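Local coordinates for protein botulinum neurotoxin type G (Clostridium botulinum, PDB 3MPP) that forms the receptor-binding part of a neurotoxin heavy chain, attaching the toxin to the host cell surface so that its protease light chain can enter the cytosol, at residues Thr371-Leu376 against Ile399-Leu404; Asp348-Lys353 against Ile365-Asp370; Thr92-Ile97 against Asn180-Lys185. The protein carries 4 engineered substitutions. All coordinates share one frame; numbering follows the deposited sequence.

Interactions 1 and 2 belong to the C-terminal receptor-binding subdomain and share one curled antiparallel sheet, in which strands 364-368 and 373-382 lie side by side; their centres are about 9 Å apart. Interaction 3 is in the N-terminal subdomain, its centre about 52 Å from that of interaction 1 and about 48 Å from that of interaction 2. All three are largely buried and built on antiparallel pairing. At interaction 1 the pairing gives way to a turn carrying the inferred ganglioside-binding motif. Interaction 2 ends in a water bridge. Interaction 3 joins neighbouring strands of one sheet, its apolar face packed against the other sheet and its opposite face polar.

Interaction 1 (Thr371-Leu376 against Ile399-Leu404); sequences TKTFGL and ISQWYL
Leu-376 and Ser-400 face each other as an antiparallel hydrogen-bonded pair. Leu-376 N reaches Ser-400 O at 3.1 Å from well above the carbonyl plane (42° out of it), whereas Ser-400 N meets Leu-376 O more squarely at 2.9 Å. Both carbonyl oxygens have CH neighbours: Gly-375 CA lies 3.3 Å from Ser-400 O, and Ile-399 CA lies 3.3 Å from Leu-376 O. Glycine suits this spot because its phi is positive (117°), a conformation that residues with a side chain rarely adopt.

Strands 373-382 and 394-400 form a beta hairpin in the beta-trefoil subdomain, and the second strand ends here. Its exit carries Ser-400 to Tyr-403, inferred to be the ganglioside-binding motif with Trp-402 as binding site. With chi1 at -179°, OG of Ser-400 stands away from the serine's own N and accepts from Trp-402 N at 3.0 Å, an ST turn; Leu-404 N then donates to Gln-401 O in the 3-10 segment. Backbone bonds tie Phe-374 to Cys-367, Ile-399 to Thr-333 and Gln-401 to Ile-331.

The turn lays Tyr-403 and Leu-404 over Leu-376: Leu-404 CD2 meets Leu-376 CG at 3.6 Å, the two side chains crossing at about a right angle. Tyr-403 OH accepts from Ile-379 N, and in the conformer given, Thr-373 OG1 is hydrogen-bonded to Glu-368 OE2. On the Phe-374 side, Ile-399 CD1 packs on Phe-374 CB at 3.8 Å.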
loop_
_atom_site.group_PDB
_atom_site.type_symbol
_atom_site.label_atom_id
_atom_site.label_comp_id
_atom_site.label_asym_id
_atom_site.label_seq_id
_atom_site.Cartn_x
_atom_site.Cartn_y
_atom_site.Cartn_z
ATOM N N THR A 371 0.594 6.820 33.825
ATOM C CA THR A 371 0.762 5.539 34.490
ATOM C C THR A 371 -0.556 4.782 34.339
ATOM O O THR A 371 -0.670 3.610 34.702
ATOM C CB THR A 371 1.092 5.725 35.985
ATOM O OG1 THR A 371 1.474 4.469 36.556
ATOM C CG2 THR A 371 -0.114 6.277 36.736
ATOM N N LYS A 372 -1.553 5.476 33.799
ATOM C CA LYS A 372 -2.867 4.900 33.570
ATOM C C LYS A 372 -3.062 4.647 32.071
ATOM O O LYS A 372 -3.024 5.579 31.269
ATOM C CB LYS A 372 -3.949 5.850 34.092
ATOM C CG LYS A 372 -5.178 5.161 34.682
ATOM C CD LYS A 372 -5.949 4.360 33.639
ATOM C CE LYS A 372 -7.171 3.676 34.251
ATOM N NZ LYS A 372 -8.027 3.000 33.225
ATOM N N THR A 373 -3.275 3.385 31.707
ATOM C CA THR A 373 -3.518 3.010 30.321
ATOM C C THR A 373 -5.023 2.860 30.121
ATOM O O THR A 373 -5.685 2.163 30.887
ATOM C CB THR A 373 -2.813 1.676 29.963
ATOM O OG1 THR A 373 -1.414 1.771 30.258
ATOM C CG2 THR A 373 -2.994 1.350 28.486
ATOM N N PHE A 374 -5.569 3.517 29.104
ATOM C CA PHE A 374 -7.011 3.456 28.867
ATOM C C PHE A 374 -7.408 2.390 27.843
ATOM O O PHE A 374 -8.578 2.037 27.730
ATOM C CB PHE A 374 -7.569 4.841 28.500
ATOM C CG PHE A 374 -7.358 5.868 29.574
ATOM C CD1 PHE A 374 -8.052 5.789 30.771
ATOM C CD2 PHE A 374 -6.448 6.895 29.402
ATOM C CE1 PHE A 374 -7.846 6.716 31.772
ATOM C CE2 PHE A 374 -6.241 7.831 30.403
ATOM C CZ PHE A 374 -6.943 7.740 31.589
ATOM N N GLY A 375 -6.424 1.876 27.109
ATOM C CA GLY A 375 -6.667 0.844 26.117
ATOM C C GLY A 375 -6.345 1.279 24.696
ATOM O O GLY A 375 -5.724 2.320 24.493
ATOM N N LEU A 376 -6.756 0.464 23.726
ATOM C CA LEU A 376 -6.580 0.774 22.310
ATOM C C LEU A 376 -7.938 1.112 21.690
ATOM O O LEU A 376 -8.981 0.626 22.163
ATOM C CB LEU A 376 -5.952 -0.432 21.581
ATOM C CG LEU A 376 -4.560 -0.875 22.056
ATOM C CD1 LEU A 376 -4.017 -2.067 21.181
ATOM C CD2 LEU A 376 -3.625 0.313 22.012
ATOM N N ILE A 399 -12.752 2.810 22.929
ATOM C CA ILE A 399 -11.434 2.445 23.437
ATOM C C ILE A 399 -11.644 1.300 24.424
ATOM O O ILE A 399 -12.610 1.331 25.199
ATOM C CB ILE A 399 -10.713 3.658 24.090
ATOM C CG1 ILE A 399 -9.297 3.272 24.549
ATOM C CG2 ILE A 399 -11.529 4.234 25.241
ATOM C CD1 ILE A 399 -8.385 4.475 24.855
ATOM N N SER A 400 -10.784 0.275 24.376
ATOM C CA SER A 400 -10.961 -0.890 25.245
ATOM C C SER A 400 -9.650 -1.484 25.766
ATOM O O SER A 400 -8.668 -1.583 25.033
ATOM C CB SER A 400 -11.762 -1.967 24.508
ATOM O OG SER A 400 -11.959 -3.092 25.332
ATOM N N GLN A 401 -9.640 -1.851 27.046
ATOM C CA GLN A 401 -8.540 -2.600 27.638
ATOM C C GLN A 401 -8.476 -4.045 27.124
ATOM O O GLN A 401 -7.483 -4.731 27.335
ATOM C CB GLN A 401 -8.701 -2.648 29.165
ATOM C CG GLN A 401 -8.985 -1.317 29.816
ATOM C CD GLN A 401 -7.728 -0.538 30.147
ATOM O OE1 GLN A 401 -7.638 0.092 31.202
ATOM N NE2 GLN A 401 -6.751 -0.572 29.248
ATOM N N TRP A 402 -9.548 -4.514 26.485
ATOM C CA TRP A 402 -9.595 -5.880 25.950
ATOM C C TRP A 402 -8.457 -6.123 24.960
ATOM O O TRP A 402 -7.887 -7.218 24.898
ATOM C CB TRP A 402 -10.950 -6.121 25.280
ATOM C CG TRP A 402 -11.001 -7.241 24.265
ATOM C CD1 TRP A 402 -11.115 -7.109 22.913
ATOM C CD2 TRP A 402 -10.956 -8.657 24.525
ATOM N NE1 TRP A 402 -11.140 -8.344 22.314
ATOM C CE2 TRP A 402 -11.043 -9.310 23.282
ATOM C CE3 TRP A 402 -10.856 -9.430 25.687
ATOM C CZ2 TRP A 402 -11.031 -10.704 23.166
ATOM C CZ3 TRP A 402 -10.837 -10.818 25.565
ATOM C CH2 TRP A 402 -10.933 -11.434 24.321
ATOM N N TYR A 403 -8.123 -5.086 24.204
ATOM C CA TYR A 403 -7.103 -5.189 23.158
ATOM C C TYR A 403 -5.671 -5.272 23.695
ATOM O O TYR A 403 -4.751 -5.618 22.957
ATOM C CB TYR A 403 -7.227 -4.024 22.186
ATOM C CG TYR A 403 -8.544 -3.987 21.426
ATOM C CD1 TYR A 403 -8.914 -5.021 20.557
ATOM C CD2 TYR A 403 -9.405 -2.899 21.560
ATOM C CE1 TYR A 403 -10.113 -4.962 19.852
ATOM C CE2 TYR A 403 -10.597 -2.839 20.874
ATOM C CZ TYR A 403 -10.943 -3.857 20.014
ATOM O OH TYR A 403 -12.129 -3.754 19.338
ATOM N N LEU A 404 -5.488 -4.968 24.977
ATOM C CA LEU A 404 -4.169 -5.057 25.599
ATOM C C LEU A 404 -3.969 -6.372 26.345
ATOM O O LEU A 404 -2.872 -6.653 26.827
ATOM C CB LEU A 404 -3.937 -3.881 26.560
ATOM C CG LEU A 404 -3.857 -2.515 25.865
ATOM C CD1 LEU A 404 -3.399 -1.482 26.835
ATOM C CD2 LEU A 404 -2.893 -2.591 24.697
#

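Interaction 2 (Asp348-Lys353 against Ile365-Asp370); sequences DVLQIK and ILCEKD
A beta hairpin of the trefoil subdomain brings Gln-351 and Leu-366 together as an antiparallel hydrogen-bonded pair. Leu-366 N points almost straight at Gln-351 O (2.8 Å, 178° at the hydrogen) and lies in its carbonyl plane; the return bond, Gln-351 N to Leu-366 O, is 2.9 Å. On the same face of the sheet these two side chains run side by side, the methyl CD2 of Leu-366 4.0 Å from the amide oxygen OE1 of Gln-351, and Lys-353 CG lies beside Leu-366 CB.

Toward Val-349 and Glu-368 the strands no longer bond directly, and a water takes over. It donates to Val-349 O at 2.8 Å and accepts from Glu-368 N at 3.1 Å, thereby satisfying backbone groups that strand pairing leaves too far apart. Gln-351 NE2 also donates to it at 2.8 Å. Glutamine fits because its chain, extended beyond CG (chi2 165°), carries the amide back along the strand, toward Val-349, to the water; but this residue has two modelled conformers, so that third bond is less certain than the others.

In the sheet of the trefoil the opposite face of the hairpin is apolar. Leu-350 suits this buried side because its branched end forks between two partners, a beta-branched isoleucine and a compact cysteine: CD1 touches Ile-365 CG2 at 3.9 Å and CD2 touches Cys-367 CB, also at 3.9 Å. Phe-377 of strand 373-382 packs on Leu-350 and Ile-365, and Val-324 packs on Cys-367.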
loop_
_atom_site.group_PDB
_atom_site.type_symbol
_atom_site.label_atom_id
_atom_site.label_comp_id
_atom_site.label_asym_id
_atom_site.label_seq_id
_atom_site.Cartn_x
_atom_site.Cartn_y
_atom_site.Cartn_z
ATOM N N ASP A 348 -7.617 14.024 25.089
ATOM C CA ASP A 348 -7.494 13.918 23.635
ATOM C C ASP A 348 -6.109 13.531 23.133
ATOM O O ASP A 348 -5.915 13.324 21.938
ATOM C CB ASP A 348 -7.952 15.206 22.947
ATOM C CG ASP A 348 -7.137 16.432 23.385
ATOM O OD1 ASP A 348 -6.337 16.339 24.336
ATOM O OD2 ASP A 348 -7.313 17.495 22.776
ATOM N N VAL A 349 -5.158 13.403 24.042
ATOM C CA VAL A 349 -3.792 13.054 23.652
ATOM C C VAL A 349 -3.630 11.536 23.404
ATOM O O VAL A 349 -3.756 10.704 24.321
ATOM C CB VAL A 349 -2.783 13.544 24.695
ATOM C CG1 VAL A 349 -1.373 13.159 24.273
ATOM C CG2 VAL A 349 -2.924 15.072 24.885
ATOM N N LEU A 350 -3.372 11.193 22.146
ATOM C CA LEU A 350 -3.280 9.808 21.715
ATOM C C LEU A 350 -1.881 9.490 21.204
ATOM O O LEU A 350 -1.065 10.385 20.983
ATOM C CB LEU A 350 -4.262 9.554 20.568
ATOM C CG LEU A 350 -5.685 10.052 20.780
ATOM C CD1 LEU A 350 -6.527 9.833 19.507
ATOM C CD2 LEU A 350 -6.283 9.357 21.999
ATOM N N GLN A 351 -1.625 8.202 20.992
ATOM C CA GLN A 351 -0.356 7.751 20.433
ATOM C C GLN A 351 -0.622 6.698 19.369
ATOM O O GLN A 351 -1.358 5.734 19.607
ATOM C CB GLN A 351 0.540 7.170 21.524
ATOM C CG GLN A 351 0.833 8.121 22.665
ATOM C CD GLN A 351 1.413 7.409 23.874
ATOM O OE1 GLN A 351 2.388 6.670 23.763
ATOM N NE2 GLN A 351 0.813 7.631 25.041
ATOM N N ILE A 352 -0.043 6.892 18.186
ATOM C CA ILE A 352 -0.178 5.924 17.106
ATOM C C ILE A 352 0.989 4.950 17.180
ATOM O O ILE A 352 2.144 5.346 17.349
ATOM C CB ILE A 352 -0.247 6.592 15.717
ATOM C CG1 ILE A 352 -1.363 7.632 15.674
ATOM C CG2 ILE A 352 -0.533 5.566 14.639
ATOM C CD1 ILE A 352 -1.737 8.038 14.256
ATOM N N LYS A 353 0.679 3.666 17.061
ATOM C CA LYS A 353 1.668 2.636 17.314
ATOM C C LYS A 353 1.635 1.583 16.205
ATOM O O LYS A 353 0.698 1.521 15.411
ATOM C CB LYS A 353 1.384 1.959 18.658
ATOM C CG LYS A 353 1.205 2.885 19.839
ATOM C CD LYS A 353 2.522 3.430 20.366
ATOM C CE LYS A 353 3.357 2.356 21.010
ATOM N NZ LYS A 353 4.324 2.982 21.962
ATOM N N ILE A 365 -4.137 2.598 17.907
ATOM C CA ILE A 365 -4.213 3.912 18.552
ATOM C C ILE A 365 -4.394 3.719 20.049
ATOM O O ILE A 365 -5.377 3.129 20.481
ATOM C CB ILE A 365 -5.366 4.767 17.981
ATOM C CG1 ILE A 365 -5.252 4.850 16.460
ATOM C CG2 ILE A 365 -5.367 6.172 18.620
ATOM C CD1 ILE A 365 -6.566 5.010 15.722
ATOM N N LEU A 366 -3.426 4.218 20.816
ATOM C CA LEU A 366 -3.350 4.047 22.251
ATOM C C LEU A 366 -3.679 5.364 22.961
ATOM O O LEU A 366 -3.414 6.441 22.440
ATOM C CB LEU A 366 -1.923 3.597 22.622
ATOM C CG LEU A 366 -1.458 3.648 24.080
ATOM C CD1 LEU A 366 -2.200 2.644 24.937
ATOM C CD2 LEU A 366 0.057 3.429 24.205
ATOM N N CYS A 367 -4.281 5.272 24.141
ATOM C CA CYS A 367 -4.392 6.425 25.023
ATOM C C CYS A 367 -3.925 6.057 26.424
ATOM O O CYS A 367 -4.411 5.081 27.014
ATOM C CB CYS A 367 -5.821 6.963 25.079
ATOM S SG CYS A 367 -5.986 8.518 26.006
ATOM N N GLU A 368 -2.974 6.829 26.940
ATOM C CA GLU A 368 -2.412 6.620 28.273
ATOM C C GLU A 368 -2.263 7.973 28.971
ATOM O O GLU A 368 -1.959 8.966 28.323
ATOM C CB GLU A 368 -1.029 5.980 28.180
ATOM C CG GLU A 368 -1.004 4.507 27.840
ATOM C CD GLU A 368 0.395 3.916 27.978
ATOM O OE1 GLU A 368 1.380 4.683 27.888
ATOM O OE2 GLU A 368 0.512 2.686 28.174
ATOM N N LYS A 369 -2.468 8.012 30.283
ATOM C CA LYS A 369 -2.277 9.261 31.037
ATOM C C LYS A 369 -2.040 9.041 32.531
ATOM O O LYS A 369 -2.963 9.165 33.339
ATOM C CB LYS A 369 -3.470 10.202 30.847
ATOM C CG LYS A 369 -3.303 11.605 31.461
ATOM C CD LYS A 369 -4.647 12.339 31.509
ATOM C CE LYS A 369 -4.492 13.829 31.788
ATOM N NZ LYS A 369 -3.886 14.099 33.121
ATOM N N ASP A 370 -0.816 8.684 32.899
ATOM C CA ASP A 370 0.204 8.268 31.950
ATOM C C ASP A 370 0.746 6.965 32.512
ATOM O O ASP A 370 1.276 6.120 31.791
ATOM C CB ASP A 370 1.307 9.320 31.823
ATOM C CG ASP A 370 2.084 9.193 30.524
ATOM O OD1 ASP A 370 1.922 8.166 29.830
ATOM O OD2 ASP A 370 2.854 10.119 30.195
HETATM O O HOH W 1 -1.668 9.023 25.201
#

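Interaction 3 (Thr92-Ile97 against Asn180-Lys185); sequences TIISCI and NDIDFK
Strands 95-97 and 181-185 run antiparallel, their axes approaching to 5.0 Å at 140°, with Ser-95 and Asp-183 as a hydrogen-bonded pair. Asp-183 N donates to Ser-95 O at 3.0 Å, nearly along the C=O axis, and Ser-95 N returns the bond to Asp-183 O at 3.1 Å. A further bond, Lys-185 N to Ile-93 O at 2.9 Å, carries the pairing on to the corner where the chain bends at Ile-93 and Ile-94. Both of these residues face Val-105 in the neighbouring strand, a classic beta bulge.

Beyond the backbone, Ile-94 carries the apolar face. Its CG2, anti to the backbone N, sits over one face of the Phe-184 ring, toward the rim, 4.3 Å from the centroid and 22° off the normal, a CH-pi contact; CG1 meets ring atom CD1 at 3.8 Å. The same CG2 touches Ile-182 CG2 at 3.8 Å, so one methyl fills the angle between the ring and its neighbouring isoleucine.

These residues point between the two sheets of the concanavalin-like jelly roll of the N-terminal subdomain: Phe-184 meets Phe-201 edge to face and packs on Leu-7, and Ile-182 packs on Leu-5 and Ile-203. Beta-branched and aromatic residues fill such an interior well. Farther along, Cys-96 SG lies 4.1 Å from Ile-182 CG1, with Trp-103 alongside the cysteine. On the other face, polar residues take over: Ser-95 OG lies beside Asp-183 CB, and the carboxylate of Asp-183 is hydrogen-bonded to Thr-51 OG1 of strand 50-53.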
loop_
_atom_site.group_PDB
_atom_site.type_symbol
_atom_site.label_atom_id
_atom_site.label_comp_id
_atom_site.label_asym_id
_atom_site.label_seq_id
_atom_site.Cartn_x
_atom_site.Cartn_y
_atom_site.Cartn_z
ATOM N N THR A 92 3.777 -3.304 -21.921
ATOM C CA THR A 92 5.059 -3.474 -21.267
ATOM C C THR A 92 5.304 -2.262 -20.364
ATOM O O THR A 92 4.867 -1.144 -20.673
ATOM C CB THR A 92 6.164 -3.593 -22.337
ATOM O OG1 THR A 92 5.826 -4.664 -23.211
ATOM C CG2 THR A 92 7.524 -3.874 -21.718
ATOM N N ILE A 93 5.966 -2.487 -19.235
ATOM C CA ILE A 93 6.369 -1.389 -18.366
ATOM C C ILE A 93 7.878 -1.379 -18.155
ATOM O O ILE A 93 8.475 -0.320 -18.007
ATOM C CB ILE A 93 5.658 -1.417 -16.998
ATOM C CG1 ILE A 93 5.892 -2.736 -16.277
ATOM C CG2 ILE A 93 4.153 -1.161 -17.164
ATOM C CD1 ILE A 93 5.486 -2.682 -14.799
ATOM N N ILE A 94 8.486 -2.565 -18.134
ATOM C CA ILE A 94 9.931 -2.688 -17.972
ATOM C C ILE A 94 10.445 -3.768 -18.918
ATOM O O ILE A 94 9.869 -4.854 -18.995
ATOM C CB ILE A 94 10.324 -3.076 -16.533
ATOM C CG1 ILE A 94 9.646 -2.163 -15.503
ATOM C CG2 ILE A 94 11.840 -3.021 -16.367
ATOM C CD1 ILE A 94 9.755 -2.672 -14.064
ATOM N N SER A 95 11.521 -3.478 -19.641
ATOM C CA SER A 95 12.052 -4.461 -20.573
ATOM C C SER A 95 13.562 -4.393 -20.712
ATOM O O SER A 95 14.176 -3.340 -20.524
ATOM C CB SER A 95 11.413 -4.295 -21.949
ATOM O OG SER A 95 11.979 -3.192 -22.633
ATOM N N CYS A 96 14.140 -5.542 -21.048
ATOM C CA CYS A 96 15.558 -5.683 -21.316
ATOM C C CYS A 96 15.667 -6.615 -22.517
ATOM O O CYS A 96 15.774 -7.835 -22.371
ATOM C CB CYS A 96 16.254 -6.290 -20.102
ATOM S SG CYS A 96 18.051 -6.270 -20.158
ATOM N N ILE A 97 15.640 -6.024 -23.707
ATOM C CA ILE A 97 15.411 -6.765 -24.939
ATOM C C ILE A 97 16.432 -6.361 -25.987
ATOM O O ILE A 97 16.843 -5.206 -26.056
ATOM C CB ILE A 97 14.012 -6.459 -25.510
ATOM C CG1 ILE A 97 12.906 -6.883 -24.528
ATOM C CG2 ILE A 97 13.834 -7.092 -26.900
ATOM C CD1 ILE A 97 12.584 -8.359 -24.555
ATOM N N ASN A 180 22.178 -4.348 -22.629
ATOM C CA ASN A 180 22.848 -3.383 -21.764
ATOM C C ASN A 180 21.880 -2.333 -21.231
ATOM O O ASN A 180 22.170 -1.648 -20.248
ATOM C CB ASN A 180 23.983 -2.686 -22.516
ATOM C CG ASN A 180 25.103 -3.633 -22.891
ATOM O OD1 ASN A 180 25.546 -4.444 -22.077
ATOM N ND2 ASN A 180 25.572 -3.530 -24.129
ATOM N N ASP A 181 20.734 -2.201 -21.890
ATOM C CA ASP A 181 19.745 -1.208 -21.485
ATOM C C ASP A 181 18.522 -1.824 -20.825
ATOM O O ASP A 181 18.006 -2.852 -21.273
ATOM C CB ASP A 181 19.295 -0.383 -22.691
ATOM C CG ASP A 181 20.345 0.603 -23.145
ATOM O OD1 ASP A 181 21.335 0.795 -22.409
ATOM O OD2 ASP A 181 20.177 1.188 -24.235
ATOM N N ILE A 182 18.064 -1.188 -19.752
ATOM C CA ILE A 182 16.755 -1.499 -19.205
ATOM C C ILE A 182 15.873 -0.280 -19.404
ATOM O O ILE A 182 16.183 0.805 -18.909
ATOM C CB ILE A 182 16.820 -1.867 -17.717
ATOM C CG1 ILE A 182 17.667 -3.134 -17.535
ATOM C CG2 ILE A 182 15.395 -2.044 -17.147
ATOM C CD1 ILE A 182 17.922 -3.519 -16.099
ATOM N N ASP A 183 14.784 -0.455 -20.149
ATOM C CA ASP A 183 13.867 0.646 -20.418
ATOM C C ASP A 183 12.645 0.586 -19.520
ATOM O O ASP A 183 11.918 -0.410 -19.509
ATOM C CB ASP A 183 13.399 0.634 -21.865
ATOM C CG ASP A 183 14.456 1.138 -22.830
ATOM O OD1 ASP A 183 15.549 1.544 -22.375
ATOM O OD2 ASP A 183 14.183 1.124 -24.049
ATOM N N PHE A 184 12.418 1.675 -18.794
ATOM C CA PHE A 184 11.203 1.846 -18.006
ATOM C C PHE A 184 10.297 2.769 -18.792
ATOM O O PHE A 184 10.618 3.955 -18.991
ATOM C CB PHE A 184 11.540 2.440 -16.646
ATOM C CG PHE A 184 12.451 1.576 -15.826
ATOM C CD1 PHE A 184 11.953 0.821 -14.778
ATOM C CD2 PHE A 184 13.805 1.507 -16.113
ATOM C CE1 PHE A 184 12.792 0.020 -14.018
ATOM C CE2 PHE A 184 14.657 0.704 -15.356
ATOM C CZ PHE A 184 14.145 -0.041 -14.311
ATOM N N LYS A 185 9.183 2.220 -19.269
ATOM C CA LYS A 185 8.343 2.925 -20.228
ATOM C C LYS A 185 7.106 2.098 -20.551
ATOM O O LYS A 185 7.191 0.885 -20.651
ATOM C CB LYS A 185 9.154 3.148 -21.513
ATOM C CG LYS A 185 8.465 3.932 -22.590
ATOM C CD LYS A 185 9.335 3.964 -23.846
ATOM C CE LYS A 185 8.807 4.958 -24.870
ATOM N NZ LYS A 185 9.816 5.231 -25.933
#